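RPA0582 (PDB 3HHL) is of unknown function but belongs to the DUF1330 family and has the alpha-beta fold of the dimeric alpha-beta barrel clan, here with two chains in the assembly. Local coordinates at residues V31-R36 and Q118-D123; I25-L30 and A93-V98; G59-R64 and D107-E112; E11-F16 and A100-I105. All blocks are in the same frame, centred on the assembly; numbering follows the deposited sequence.

From the N terminus, helix 10-18 opens the loop that contact 4 closes against helix 98-106. Strand 25-33 comes next. Its first half pairs with strand 89-95 in contact 2, nested inside contact 4, and its far end pairs with the start of strand 121-128 in contact 1, which crosses both. Contact 3 joins the end of helix 47-64 to the start of helix 108-113; it is nested within contact 1 and crosses contacts 2 and 4. Contacts 1 and 2 build the sheet, contacts 3 and 4 join helices. Tyr-95 of contact 2 touches Ser-62 of contact 3 and Met-104 of contact 4, and Tyr-110 of contact 3 touches Met-104.

Contact 1: residues V31-R36 and Q118-D123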
# COMPACT_ATOMS: atom_id res chain seq x y z
N VAL C 31 5.02 0.79 6.99
CA VAL C 31 6.00 0.58 8.06
C VAL C 31 5.37 0.23 9.40
O VAL C 31 4.48 0.95 9.89
CB VAL C 31 6.89 1.81 8.29
CG1 VAL C 31 7.97 1.45 9.30
CG2 VAL C 31 7.47 2.33 6.97
N ARG C 32 5.84 -0.87 10.00
CA ARG C 32 5.38 -1.24 11.31
C ARG C 32 6.53 -1.11 12.29
O ARG C 32 7.56 -1.75 12.13
CB ARG C 32 4.86 -2.67 11.31
CG ARG C 32 4.21 -3.08 12.63
CD ARG C 32 3.55 -4.44 12.51
NE ARG C 32 3.25 -5.05 13.80
CZ ARG C 32 2.35 -6.00 13.98
NH1 ARG C 32 1.62 -6.44 12.95
NH2 ARG C 32 2.16 -6.50 15.19
N LEU C 33 6.35 -0.26 13.30
CA LEU C 33 7.42 0.06 14.22
C LEU C 33 7.49 -0.86 15.44
O LEU C 33 6.48 -1.34 15.94
CB LEU C 33 7.26 1.50 14.69
CG LEU C 33 7.39 2.61 13.63
CD1 LEU C 33 7.04 3.95 14.25
CD2 LEU C 33 8.78 2.62 13.04
N ARG C 34 8.71 -1.09 15.93
CA ARG C 34 8.91 -1.77 17.21
C ARG C 34 8.43 -0.89 18.35
O ARG C 34 8.63 0.32 18.32
CB ARG C 34 10.37 -2.03 17.47
CG ARG C 34 10.99 -3.09 16.64
CD ARG C 34 12.46 -3.25 17.01
NE ARG C 34 13.12 -3.97 15.95
CZ ARG C 34 13.07 -5.29 15.79
NH1 ARG C 34 12.41 -6.05 16.68
NH2 ARG C 34 13.68 -5.85 14.74
N PRO C 35 7.83 -1.50 19.36
CA PRO C 35 7.57 -0.74 20.60
C PRO C 35 8.87 -0.19 21.14
O PRO C 35 8.98 1.02 21.38
CB PRO C 35 7.00 -1.79 21.56
CG PRO C 35 6.48 -2.87 20.69
CD PRO C 35 7.22 -2.83 19.37
N ARG C 36 9.85 -1.08 21.30
CA ARG C 36 11.19 -0.68 21.76
C ARG C 36 12.20 -0.80 20.60
O ARG C 36 12.28 -1.84 19.95
CB ARG C 36 11.62 -1.48 23.03
N GLN C 118 16.80 0.93 10.76
CA GLN C 118 17.11 -0.45 11.07
C GLN C 118 16.74 -0.79 12.49
O GLN C 118 16.28 -1.88 12.75
CB GLN C 118 18.60 -0.75 10.82
CG GLN C 118 18.88 -0.87 9.33
CD GLN C 118 20.36 -0.95 8.97
OE1 GLN C 118 21.24 -0.60 9.76
NE2 GLN C 118 20.62 -1.39 7.74
N ALA C 119 16.93 0.15 13.40
CA ALA C 119 16.57 -0.04 14.81
C ALA C 119 15.07 0.08 15.05
O ALA C 119 14.54 -0.56 15.97
CB ALA C 119 17.32 0.96 15.68
N ALA C 120 14.38 0.89 14.23
CA ALA C 120 12.97 1.23 14.46
C ALA C 120 12.01 0.17 13.96
O ALA C 120 10.96 -0.07 14.58
CB ALA C 120 12.62 2.56 13.81
N VAL C 121 12.33 -0.42 12.80
CA VAL C 121 11.31 -1.10 12.03
C VAL C 121 11.19 -2.57 12.44
O VAL C 121 12.17 -3.30 12.46
CB VAL C 121 11.56 -0.95 10.52
CG1 VAL C 121 10.58 -1.80 9.72
CG2 VAL C 121 11.47 0.53 10.13
N GLU C 122 9.98 -2.97 12.77
CA GLU C 122 9.70 -4.36 13.08
C GLU C 122 9.42 -5.18 11.82
O GLU C 122 9.81 -6.35 11.73
CB GLU C 122 8.50 -4.44 14.00
CG GLU C 122 8.34 -5.76 14.74
CD GLU C 122 7.13 -5.73 15.66
OE1 GLU C 122 7.34 -5.51 16.90
OE2 GLU C 122 5.98 -5.89 15.13
N ASP C 123 8.73 -4.56 10.87
CA ASP C 123 8.37 -5.18 9.58
C ASP C 123 7.94 -4.06 8.68
O ASP C 123 7.45 -3.05 9.17
CB ASP C 123 7.20 -6.13 9.79
CG ASP C 123 6.89 -7.02 8.58
OD1 ASP C 123 7.73 -7.25 7.66
OD2 ASP C 123 5.74 -7.55 8.60
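Ala-119, near the end of helix 117-120, turns its carbonyl O to the side chain of Arg-34, whose CD lies 3.6 Å from that oxygen. Ala-120 follows with a firmer hold: its O accepts the backbone N of Arg-34 at 2.8 Å in an almost straight bond (174°), and its CB rests 3.9 Å from Leu-33 CD2. At Val-121 the chain leaves helical geometry and starts strand 121-128; here Val-121 CG2 meets Val-31 CG1 at 3.7 Å, the two side chains crossing at about a right angle. The register then slips by one, so that Arg-32 lies opposite two residues, Glu-122 and Asp-123: a classic beta bulge. Arg-32 O takes two donors, Glu-122 N at 2.8 Å and Asp-123 N at 3.3 Å, while Arg-32 N bonds to Asp-123 O. Extended beyond CG, the Glu-122 side chain runs alongside that of Arg-32, and its OE2 forms a salt bridge to Arg-32 NE at 3.2 Å, with carboxylate and guanidinium planes 44° apart. Asp-123 OD1 is held by His-5 N and Arg-125. In the modelled conformer the positive charge of Arg-32 probably stabilises the Glu-122 carboxylate, with Asp-84 O as a second partner, at NH1.

Contact 2: residues I25-L30 and A93-V98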
# COMPACT_ATOMS: atom_id res chain seq x y z
N ILE C 25 9.57 7.42 -10.04
CA ILE C 25 9.28 6.21 -9.35
C ILE C 25 8.55 6.64 -8.11
O ILE C 25 8.88 7.66 -7.53
CB ILE C 25 10.53 5.39 -8.95
CG1 ILE C 25 11.54 6.21 -8.15
CG2 ILE C 25 11.23 4.90 -10.19
CD1 ILE C 25 12.70 5.39 -7.57
N HIS C 26 7.51 5.90 -7.76
CA HIS C 26 6.76 6.10 -6.54
C HIS C 26 7.02 4.94 -5.63
O HIS C 26 6.87 3.79 -6.00
CB HIS C 26 5.27 6.18 -6.82
CG HIS C 26 4.82 7.54 -7.23
ND1 HIS C 26 3.49 7.85 -7.43
CD2 HIS C 26 5.53 8.66 -7.52
CE1 HIS C 26 3.41 9.11 -7.83
NE2 HIS C 26 4.63 9.63 -7.89
N MSE C 27 7.41 5.26 -4.41
CA MSE C 27 7.80 4.28 -3.45
C MSE C 27 6.75 4.25 -2.33
O MSE C 27 6.69 5.14 -1.47
CB MSE C 27 9.16 4.64 -2.91
CG MSE C 27 10.25 4.77 -3.95
SE MSE C 27 10.59 3.17 -4.93
CE MSE C 27 11.41 2.12 -3.56
N LEU C 28 5.91 3.21 -2.37
CA LEU C 28 4.88 3.00 -1.35
C LEU C 28 5.51 2.32 -0.16
O LEU C 28 6.02 1.20 -0.29
CB LEU C 28 3.74 2.16 -1.89
CG LEU C 28 2.65 1.73 -0.92
CD1 LEU C 28 2.03 2.91 -0.15
CD2 LEU C 28 1.57 0.93 -1.67
N ASN C 29 5.47 2.98 0.98
CA ASN C 29 6.08 2.49 2.22
C ASN C 29 4.98 2.05 3.20
O ASN C 29 4.11 2.87 3.58
CB ASN C 29 6.89 3.61 2.89
CG ASN C 29 8.24 3.87 2.24
OD1 ASN C 29 9.25 3.43 2.77
ND2 ASN C 29 8.28 4.61 1.12
N LEU C 30 4.99 0.79 3.63
CA LEU C 30 4.14 0.34 4.73
C LEU C 30 5.09 0.04 5.89
O LEU C 30 5.93 -0.86 5.79
CB LEU C 30 3.33 -0.89 4.36
CG LEU C 30 2.61 -0.82 3.00
CD1 LEU C 30 2.00 -2.15 2.67
CD2 LEU C 30 1.54 0.30 2.89
N ALA C 93 6.55 8.09 -1.50
CA ALA C 93 7.64 9.04 -1.75
C ALA C 93 7.83 8.97 -3.24
O ALA C 93 7.90 7.89 -3.80
CB ALA C 93 8.94 8.62 -0.99
N GLU C 94 7.92 10.11 -3.90
CA GLU C 94 8.30 10.16 -5.33
C GLU C 94 9.77 10.54 -5.46
O GLU C 94 10.24 11.40 -4.74
CB GLU C 94 7.45 11.22 -6.03
CG GLU C 94 7.94 11.62 -7.40
CD GLU C 94 6.89 12.36 -8.23
OE1 GLU C 94 5.67 12.12 -7.99
OE2 GLU C 94 7.29 13.17 -9.13
N TYR C 95 10.49 9.92 -6.39
CA TYR C 95 11.83 10.36 -6.75
C TYR C 95 11.83 10.54 -8.25
O TYR C 95 11.07 9.91 -8.92
CB TYR C 95 12.88 9.35 -6.31
CG TYR C 95 12.85 9.11 -4.81
CD1 TYR C 95 11.88 8.28 -4.25
CD2 TYR C 95 13.78 9.70 -3.95
CE1 TYR C 95 11.84 8.04 -2.89
CE2 TYR C 95 13.74 9.46 -2.58
CZ TYR C 95 12.75 8.63 -2.07
OH TYR C 95 12.63 8.38 -0.71
N PRO C 96 12.67 11.44 -8.77
CA PRO C 96 12.49 11.75 -10.17
C PRO C 96 13.11 10.70 -11.07
O PRO C 96 12.87 10.67 -12.30
CB PRO C 96 13.20 13.11 -10.30
CG PRO C 96 14.12 13.17 -9.17
CD PRO C 96 13.56 12.40 -8.09
N SER C 97 13.90 9.82 -10.47
CA SER C 97 14.58 8.81 -11.24
C SER C 97 15.05 7.74 -10.28
O SER C 97 15.08 7.97 -9.07
CB SER C 97 15.83 9.40 -11.93
OG SER C 97 16.82 9.73 -10.94
N VAL C 98 15.40 6.59 -10.84
CA VAL C 98 16.00 5.54 -10.11
C VAL C 98 17.35 6.01 -9.59
O VAL C 98 17.71 5.76 -8.45
CB VAL C 98 16.17 4.29 -10.97
CG1 VAL C 98 17.04 3.26 -10.27
CG2 VAL C 98 14.82 3.71 -11.30
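Glu-94 reaches over to His-26 on the neighbouring strand, and its side chain follows the imidazole from CB to OE1. Glu-94 CB lies 3.5 Å from His-26 CD2, and Glu-94 CG is 3.8 Å from that carbon. The chain continues extended, with CG anti to the backbone N (chi1 166°), and brings the carboxyl carbon CD into the ring plane of the histidine. At the tip, Glu-94 OE1 accepts His-26 NE2 at 2.7 Å; the oxygen sits close to the ring plane, whereas the donor comes from above the carboxylate plane, 41° out of it. OE1 also has a weak bond to a tetraethylene glycol, probably from the crystallisation liquor, and His-26 ND1 is bonded to an aromatic side chain of the other subunit. Strands 25-33 and 89-95 run antiparallel at the centre of the four-stranded sheet, with Ile-25/Tyr-95 and Met-27/Ala-93 as hydrogen-bonded pairs flanking the non-hydrogen-bonded pair His-26/Glu-94. His-26 and Glu-94 share one face of the sheet; Ile-25, Met-27 and Tyr-95 lie on the other, where helix 98-106 packs. There Met-27 CG approaches Tyr-95 CE1 at 3.8 Å, and Ile-25 CG2 packs on Val-98 CG2 at 3.9 Å, just past the Ser-97 N-cap.

Contact 3: residues G59-R64 and D107-E112; sequences GPVSER and DPVYRE. Unlike the reference sequence in segment 59-64: Ser-62 (reference Phe).
The last turns of helix 47-64 pass the beginning of helix 108-113 with their backbones closest at Val-61 and Tyr-110, whose CA atoms are 6.6 Å apart. Val-61 points toward helix 108-113 and uses both methyls. Val-61 CG1 meets Asp-107 CB at 3.7 Å, the two side chains coming from opposite directions, while Val-61 CG2 packs against Val-109 CG1 at 4.0 Å. Beside these contacts, Arg-64 bends at chi3 (-58°), which folds its guanidinium back over its own helix, one face passing over Val-61 CA near its rim. Arg-64 NH1 then bonds to Asp-107 OD1 at 3.2 Å as part of a salt bridge. The carboxylate oxygen sits in the guanidinium plane, but the nitrogen approaches from above the carboxylate plane, 43° out of it. The second oxygen, Asp-107 OD2, serves the helix start, accepting Val-109 N at 2.7 Å and Tyr-110 N at 3.4 Å, both weak bonds. If Asp-107 were replaced by alanine, Arg-64 would probably be left without its carboxylate mate across the contact, and the amides of Val-109 and Tyr-110 would lose their side-chain cap. Tyr-110 bonds through its OH to that of Tyr-54, also on helix 47-64. Asp-107 is thus a helix N-cap whose carboxylate doubles as a salt-bridge partner, joining two neighbouring helices at the surface of the alpha-beta fold.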
# COMPACT_ATOMS: atom_id res chain seq x y z
N GLY C 59 15.90 13.33 5.76
CA GLY C 59 15.16 14.37 5.05
C GLY C 59 15.97 15.25 4.12
O GLY C 59 15.64 15.38 2.96
N PRO C 60 17.04 15.86 4.62
CA PRO C 60 17.76 16.77 3.72
C PRO C 60 18.36 16.08 2.53
O PRO C 60 18.49 16.69 1.48
CB PRO C 60 18.87 17.34 4.61
CG PRO C 60 18.35 17.17 6.02
CD PRO C 60 17.53 15.92 6.00
N VAL C 61 18.74 14.82 2.68
CA VAL C 61 19.41 14.12 1.59
C VAL C 61 18.38 13.83 0.53
O VAL C 61 18.58 14.06 -0.66
CB VAL C 61 20.07 12.81 2.04
CG1 VAL C 61 20.81 12.16 0.85
CG2 VAL C 61 21.02 13.09 3.17
N SER C 62 17.26 13.31 0.98
CA SER C 62 16.15 13.07 0.08
C SER C 62 15.76 14.32 -0.72
O SER C 62 15.57 14.25 -1.94
CB SER C 62 14.95 12.63 0.88
OG SER C 62 13.97 12.18 -0.03
N GLU C 63 15.63 15.42 0.01
CA GLU C 63 15.12 16.65 -0.54
C GLU C 63 16.05 17.19 -1.61
O GLU C 63 15.61 17.64 -2.65
CB GLU C 63 14.99 17.67 0.58
CG GLU C 63 14.34 19.03 0.24
CD GLU C 63 13.68 19.64 1.51
OE1 GLU C 63 12.91 18.91 2.22
OE2 GLU C 63 13.95 20.83 1.83
N ARG C 64 17.34 17.10 -1.33
CA ARG C 64 18.38 17.60 -2.19
C ARG C 64 18.36 16.90 -3.53
O ARG C 64 18.71 17.48 -4.53
CB ARG C 64 19.71 17.33 -1.50
CG ARG C 64 20.89 18.15 -1.94
CD ARG C 64 22.21 17.52 -1.39
NE ARG C 64 22.20 17.43 0.07
CZ ARG C 64 22.70 16.43 0.78
NH1 ARG C 64 23.28 15.39 0.21
NH2 ARG C 64 22.62 16.48 2.10
N ASP C 107 24.54 8.00 -0.11
CA ASP C 107 25.04 9.18 0.56
C ASP C 107 25.47 8.87 2.01
O ASP C 107 24.72 8.24 2.76
CB ASP C 107 23.98 10.28 0.55
CG ASP C 107 24.49 11.55 1.13
OD1 ASP C 107 24.68 12.53 0.40
OD2 ASP C 107 24.72 11.57 2.34
N PRO C 108 26.67 9.32 2.41
CA PRO C 108 27.15 9.00 3.74
C PRO C 108 26.27 9.49 4.86
O PRO C 108 26.13 8.79 5.88
CB PRO C 108 28.53 9.68 3.80
CG PRO C 108 28.59 10.59 2.61
CD PRO C 108 27.67 10.02 1.60
N VAL C 109 25.65 10.65 4.71
CA VAL C 109 24.71 11.08 5.72
C VAL C 109 23.51 10.15 5.78
O VAL C 109 23.04 9.86 6.87
CB VAL C 109 24.27 12.52 5.52
CG1 VAL C 109 23.22 12.93 6.55
CG2 VAL C 109 25.49 13.44 5.61
N TYR C 110 23.01 9.69 4.63
CA TYR C 110 21.88 8.74 4.61
C TYR C 110 22.27 7.42 5.19
O TYR C 110 21.52 6.85 5.94
CB TYR C 110 21.32 8.47 3.21
CG TYR C 110 20.10 7.55 3.22
CD1 TYR C 110 18.82 8.06 3.41
CD2 TYR C 110 20.24 6.19 3.07
CE1 TYR C 110 17.72 7.23 3.45
CE2 TYR C 110 19.16 5.34 3.09
CZ TYR C 110 17.90 5.85 3.30
OH TYR C 110 16.84 4.96 3.34
N ARG C 111 23.45 6.93 4.85
CA ARG C 111 23.91 5.62 5.35
C ARG C 111 24.02 5.58 6.87
O ARG C 111 23.88 4.50 7.45
CB ARG C 111 25.20 5.15 4.68
CG ARG C 111 24.94 4.12 3.58
CD ARG C 111 26.14 3.88 2.65
NE ARG C 111 25.73 3.21 1.42
CZ ARG C 111 25.58 1.89 1.29
NH1 ARG C 111 25.82 1.10 2.34
NH2 ARG C 111 25.18 1.38 0.13
N GLU C 112 24.23 6.73 7.51
CA GLU C 112 24.14 6.83 8.99
C GLU C 112 22.68 6.93 9.46
O GLU C 112 22.26 6.29 10.43
CB GLU C 112 24.90 8.06 9.56
CG GLU C 112 26.43 7.94 9.69
CD GLU C 112 26.90 6.68 10.42
OE1 GLU C 112 26.69 6.60 11.65
OE2 GLU C 112 27.47 5.78 9.75

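Contact 4: residues E11-F16 and A100-I105; sequences EVFAQF and AFVEMI
Helices 10-18 and 98-106 lie on the same face of the antiparallel sheet, and Phe-13 and Phe-16 of the first meet Phe-101, Val-102 and Ile-105 of the second in an apolar cluster. The segment axes stand 12.2 Å apart at their closest, and long side chains span the distance. Phe-16 has CG anti to its backbone N (chi1 -179°), an orientation that sends the ring across to Phe-101. Phe-16 CE2 comes to 3.5 Å from Phe-101 CD2, and the rings meet obliquely, with centroids 5.1 Å apart and planes at 55°. Val-102 CG2 sits at the edge of the Phe-16 ring and also lies 4.0 Å from Phe-13 CZ. Phe-13 turns an edge to an edge of Phe-101, CE1 to CE2 at 4.2 Å, while Ile-105, its side chain pointing back at Phe-13, brings CD1 to 3.5 Å from Phe-13 CE1. Phe-16 and Phe-101 both rest on Ile-25 and Met-27; Phe-101 also meets Tyr-95 edge-to-face, Phe-16 has a cation-pi contact with Arg-128, and Phe-13 and Phe-16 touch apolar side chains of the neighbouring subunit. With a serine in place of Phe-101, a gap would probably open beside the Phe-16 ring, and Phe-13 CE1 would lose the edge it meets. Helix 98-106 belongs to the ferredoxin-like core of the dimeric alpha-beta barrel fold; helix 10-18, preceding the first core strand, packs against it over the same sheet face.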
# COMPACT_ATOMS: atom_id res chain seq x y z
N GLU C 11 20.39 -8.87 -4.02
CA GLU C 11 19.91 -9.37 -5.31
C GLU C 11 18.77 -8.52 -5.84
O GLU C 11 18.73 -8.17 -7.02
CB GLU C 11 19.39 -10.79 -5.18
CG GLU C 11 20.42 -11.79 -4.81
CD GLU C 11 19.96 -13.23 -5.10
OE1 GLU C 11 18.74 -13.45 -5.35
OE2 GLU C 11 20.81 -14.14 -5.07
N VAL C 12 17.82 -8.22 -4.96
CA VAL C 12 16.67 -7.42 -5.30
C VAL C 12 17.04 -5.96 -5.55
O VAL C 12 16.49 -5.31 -6.45
CB VAL C 12 15.60 -7.57 -4.21
CG1 VAL C 12 14.45 -6.56 -4.39
CG2 VAL C 12 15.09 -9.03 -4.21
N PHE C 13 17.98 -5.42 -4.79
CA PHE C 13 18.44 -4.06 -5.10
C PHE C 13 19.13 -4.01 -6.47
O PHE C 13 19.07 -2.99 -7.17
CB PHE C 13 19.34 -3.51 -4.02
CG PHE C 13 19.52 -2.03 -4.10
CD1 PHE C 13 18.56 -1.19 -3.66
CD2 PHE C 13 20.65 -1.49 -4.64
CE1 PHE C 13 18.70 0.18 -3.75
CE2 PHE C 13 20.80 -0.11 -4.72
CZ PHE C 13 19.80 0.71 -4.28
N ALA C 14 19.76 -5.10 -6.87
CA ALA C 14 20.37 -5.18 -8.20
C ALA C 14 19.25 -5.08 -9.25
O ALA C 14 19.36 -4.35 -10.24
CB ALA C 14 21.20 -6.49 -8.36
N GLN C 15 18.15 -5.79 -9.00
CA GLN C 15 17.00 -5.73 -9.87
C GLN C 15 16.41 -4.33 -9.99
O GLN C 15 15.96 -3.95 -11.07
CB GLN C 15 15.92 -6.69 -9.38
CG GLN C 15 16.16 -8.14 -9.82
CD GLN C 15 15.20 -9.12 -9.16
OE1 GLN C 15 14.77 -8.90 -8.03
NE2 GLN C 15 14.86 -10.19 -9.85
N PHE C 16 16.39 -3.58 -8.89
CA PHE C 16 15.93 -2.19 -8.84
C PHE C 16 16.78 -1.33 -9.76
O PHE C 16 16.25 -0.65 -10.60
CB PHE C 16 16.02 -1.72 -7.39
CG PHE C 16 15.57 -0.32 -7.16
CD1 PHE C 16 14.26 -0.05 -6.89
CD2 PHE C 16 16.48 0.71 -7.13
CE1 PHE C 16 13.84 1.27 -6.68
CE2 PHE C 16 16.08 2.00 -6.92
CZ PHE C 16 14.76 2.29 -6.70
N ALA C 100 18.26 8.90 -8.69
CA ALA C 100 18.18 9.82 -7.57
C ALA C 100 18.11 8.99 -6.30
O ALA C 100 18.74 9.31 -5.30
CB ALA C 100 16.98 10.74 -7.67
N PHE C 101 17.35 7.91 -6.35
CA PHE C 101 17.13 7.08 -5.21
C PHE C 101 18.40 6.33 -4.83
O PHE C 101 18.68 6.15 -3.65
CB PHE C 101 16.02 6.07 -5.50
CG PHE C 101 15.64 5.23 -4.31
CD1 PHE C 101 14.64 5.63 -3.46
CD2 PHE C 101 16.30 4.06 -4.04
CE1 PHE C 101 14.30 4.85 -2.35
CE2 PHE C 101 15.97 3.30 -2.93
CZ PHE C 101 14.97 3.68 -2.11
N VAL C 102 19.16 5.88 -5.82
CA VAL C 102 20.42 5.20 -5.54
C VAL C 102 21.42 6.18 -4.90
O VAL C 102 22.14 5.85 -3.92
CB VAL C 102 20.98 4.51 -6.81
CG1 VAL C 102 22.41 4.06 -6.63
CG2 VAL C 102 20.10 3.36 -7.20
N GLU C 103 21.44 7.41 -5.39
CA GLU C 103 22.38 8.37 -4.88
C GLU C 103 22.08 8.63 -3.40
O GLU C 103 23.00 8.75 -2.59
CB GLU C 103 22.35 9.66 -5.71
CG GLU C 103 23.05 9.55 -7.05
CD GLU C 103 24.48 9.09 -6.93
OE1 GLU C 103 25.17 9.54 -5.98
OE2 GLU C 103 24.93 8.30 -7.79
N MSE C 104 20.80 8.69 -3.05
CA MSE C 104 20.40 8.89 -1.66
C MSE C 104 20.88 7.74 -0.79
O MSE C 104 21.38 7.92 0.33
CB MSE C 104 18.88 8.98 -1.55
CG MSE C 104 18.33 8.84 -0.13
SE MSE C 104 16.43 9.17 0.03
CE MSE C 104 15.86 7.35 -0.41
N ILE C 105 20.68 6.54 -1.30
CA ILE C 105 21.05 5.35 -0.57
C ILE C 105 22.56 5.28 -0.38
O ILE C 105 23.04 4.69 0.58
CB ILE C 105 20.48 4.11 -1.31
CG1 ILE C 105 19.12 3.82 -0.71
CG2 ILE C 105 21.40 2.87 -1.24
CD1 ILE C 105 18.66 2.39 -1.06